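Local coordinates for protein serine protease inhibitor 2 (Anopheles gambiae, PDB 3PZF) that inhibits the CLIPB4, CLIPB9 and CLIPB10 serine proteases, preventing phenoloxidase activation and so restraining melanization in mosquito hemolymph, at residues K201-T206 and N371-F376. Residues are numbered along the deposited sequence; the frame is centred on the assembly and turned at random.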
loop_
_atom_site.group_PDB
_atom_site.type_symbol
_atom_site.label_atom_id
_atom_site.label_comp_id
_atom_site.label_asym_id
_atom_site.label_seq_id
_atom_site.Cartn_x
_atom_site.Cartn_y
_atom_site.Cartn_z
ATOM N N LYS A 201 26.457 7.585 -5.905
ATOM C CA LYS A 201 26.588 7.754 -7.356
ATOM C C LYS A 201 25.480 8.670 -7.781
ATOM O O LYS A 201 24.543 8.858 -7.023
ATOM C CB LYS A 201 26.390 6.415 -8.101
ATOM C CG LYS A 201 27.103 5.190 -7.542
ATOM C CD LYS A 201 26.559 3.923 -8.296
ATOM C CE LYS A 201 27.059 2.608 -7.722
ATOM N NZ LYS A 201 28.516 2.385 -7.958
ATOM N N PRO A 202 25.547 9.212 -9.005
ATOM C CA PRO A 202 24.426 10.012 -9.529
ATOM C C PRO A 202 23.128 9.210 -9.666
ATOM O O PRO A 202 23.143 7.955 -9.794
ATOM C CB PRO A 202 24.909 10.420 -10.917
ATOM C CG PRO A 202 26.420 10.399 -10.799
ATOM C CD PRO A 202 26.692 9.213 -9.928
ATOM N N PHE A 203 22.009 9.937 -9.641
ATOM C CA PHE A 203 20.673 9.360 -9.883
ATOM C C PHE A 203 20.014 10.280 -10.900
ATOM O O PHE A 203 20.062 11.500 -10.747
ATOM C CB PHE A 203 19.827 9.321 -8.607
ATOM C CG PHE A 203 18.451 8.741 -8.814
ATOM C CD1 PHE A 203 18.249 7.367 -8.720
ATOM C CD2 PHE A 203 17.370 9.562 -9.138
ATOM C CE1 PHE A 203 16.986 6.804 -8.928
ATOM C CE2 PHE A 203 16.104 9.012 -9.343
ATOM C CZ PHE A 203 15.917 7.621 -9.241
ATOM N N TYR A 204 19.464 9.716 -11.968
ATOM C CA TYR A 204 18.979 10.541 -13.072
ATOM C C TYR A 204 17.485 10.690 -13.011
ATOM O O TYR A 204 16.749 9.889 -13.578
ATOM C CB TYR A 204 19.416 9.948 -14.399
ATOM C CG TYR A 204 20.914 9.896 -14.470
ATOM C CD1 TYR A 204 21.637 11.031 -14.848
ATOM C CD2 TYR A 204 21.617 8.767 -14.082
ATOM C CE1 TYR A 204 23.009 11.031 -14.882
ATOM C CE2 TYR A 204 23.032 8.754 -14.120
ATOM C CZ TYR A 204 23.711 9.907 -14.515
ATOM O OH TYR A 204 25.102 9.959 -14.571
ATOM N N GLY A 205 17.037 11.728 -12.325
ATOM C CA GLY A 205 15.616 11.933 -12.112
ATOM C C GLY A 205 14.883 12.322 -13.385
ATOM O O GLY A 205 15.507 12.721 -14.384
ATOM N N THR A 206 13.556 12.202 -13.332
ATOM C CA THR A 206 12.676 12.396 -14.486
ATOM C C THR A 206 12.771 13.797 -15.060
ATOM O O THR A 206 12.799 13.976 -16.273
ATOM C CB THR A 206 11.194 12.164 -14.113
ATOM O OG1 THR A 206 10.980 10.779 -13.796
ATOM C CG2 THR A 206 10.291 12.576 -15.268
ATOM N N ASN A 371 19.422 3.437 -11.497
ATOM C CA ASN A 371 19.882 4.807 -11.228
ATOM C C ASN A 371 18.979 5.843 -11.915
ATOM O O ASN A 371 19.412 6.943 -12.244
ATOM C CB ASN A 371 21.339 4.959 -11.656
ATOM C CG ASN A 371 21.519 4.863 -13.161
ATOM O OD1 ASN A 371 20.604 4.467 -13.890
ATOM N ND2 ASN A 371 22.723 5.200 -13.632
ATOM N N ARG A 372 17.725 5.465 -12.134
ATOM C CA ARG A 372 16.699 6.386 -12.606
ATOM C C ARG A 372 15.361 5.945 -11.986
ATOM O O ARG A 372 15.322 4.934 -11.323
ATOM C CB ARG A 372 16.620 6.403 -14.124
ATOM C CG ARG A 372 16.364 5.079 -14.723
ATOM C CD ARG A 372 16.548 5.108 -16.242
ATOM N NE ARG A 372 16.361 3.740 -16.690
ATOM C CZ ARG A 372 17.351 2.872 -16.845
ATOM N NH1 ARG A 372 18.616 3.264 -16.680
ATOM N NH2 ARG A 372 17.080 1.628 -17.193
ATOM N N PRO A 373 14.294 6.729 -12.167
ATOM C CA PRO A 373 13.070 6.432 -11.393
ATOM C C PRO A 373 12.474 5.051 -11.710
ATOM O O PRO A 373 12.622 4.527 -12.817
ATOM C CB PRO A 373 12.099 7.541 -11.831
ATOM C CG PRO A 373 13.010 8.733 -12.068
ATOM C CD PRO A 373 14.236 8.063 -12.788
ATOM N N PHE A 374 11.837 4.458 -10.711
ATOM C CA PHE A 374 11.279 3.116 -10.887
ATOM C C PHE A 374 10.095 2.925 -9.987
ATOM O O PHE A 374 9.856 3.732 -9.087
ATOM C CB PHE A 374 12.357 2.059 -10.589
ATOM C CG PHE A 374 12.971 2.160 -9.204
ATOM C CD1 PHE A 374 14.151 2.896 -8.999
ATOM C CD2 PHE A 374 12.411 1.489 -8.128
ATOM C CE1 PHE A 374 14.737 2.956 -7.764
ATOM C CE2 PHE A 374 12.992 1.545 -6.866
ATOM C CZ PHE A 374 14.167 2.309 -6.681
ATOM N N ILE A 375 9.344 1.852 -10.267
ATOM C CA ILE A 375 8.154 1.467 -9.501
ATOM C C ILE A 375 8.539 0.275 -8.659
ATOM O O ILE A 375 9.363 -0.524 -9.079
ATOM C CB ILE A 375 7.048 1.065 -10.495
ATOM C CG1 ILE A 375 6.701 2.295 -11.356
ATOM C CG2 ILE A 375 5.791 0.443 -9.750
ATOM C CD1 ILE A 375 6.086 1.968 -12.744
ATOM N N PHE A 376 7.976 0.152 -7.459
ATOM C CA PHE A 376 8.165 -1.052 -6.676
ATOM C C PHE A 376 6.843 -1.442 -6.016
ATOM O O PHE A 376 5.922 -0.610 -5.899
ATOM C CB PHE A 376 9.246 -0.857 -5.613
ATOM C CG PHE A 376 8.901 0.183 -4.576
ATOM C CD1 PHE A 376 9.294 1.523 -4.738
ATOM C CD2 PHE A 376 8.207 -0.171 -3.419
ATOM C CE1 PHE A 376 8.952 2.489 -3.781
ATOM C CE2 PHE A 376 7.874 0.796 -2.454
ATOM C CZ PHE A 376 8.252 2.125 -2.641
HETATM O O HOH W 1 24.539 6.093 -11.376
#
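Phe203 and Tyr204 run alongside Asn371 and Arg372 in the same general direction, the touching parts 21° apart, and one direct backbone bond joins them: Tyr204 N donates to Asn371 O at 2.8 Å, almost straight. A water links the two segments again, donating to Pro202 O and accepting from Asn371 ND2. The Phe203 ring, with CG anti to the backbone N (chi1 180°), turns one face toward the 371-373 backbone; Asn371 O lies over that face, offset toward the rim, and CZ comes within 3.3 Å of Arg372 C. Phe203 CZ also touches Pro373 CD (3.9 Å). On the other side of the bonded peptide, the Asn371 amide meets the Tyr204 ring at its edge, ND2 lying 3.6 Å from CE2, with the two planes steeply inclined (79°). Pro373 CG packs 3.4 Å from Thr206 OG1, a hydroxyl that is hydrogen-bonded to Glu393. Arg372 directs its guanidinium elsewhere, NE bonding to Pro251 O. Tyr215 of strand 211-227 and Pro395 also pack on Phe203. In the serpin fold, this ties the exit of strand 200-203 in beta-sheet C to the connection from strand 366-369 of that sheet into strand 374-380 of beta-sheet B.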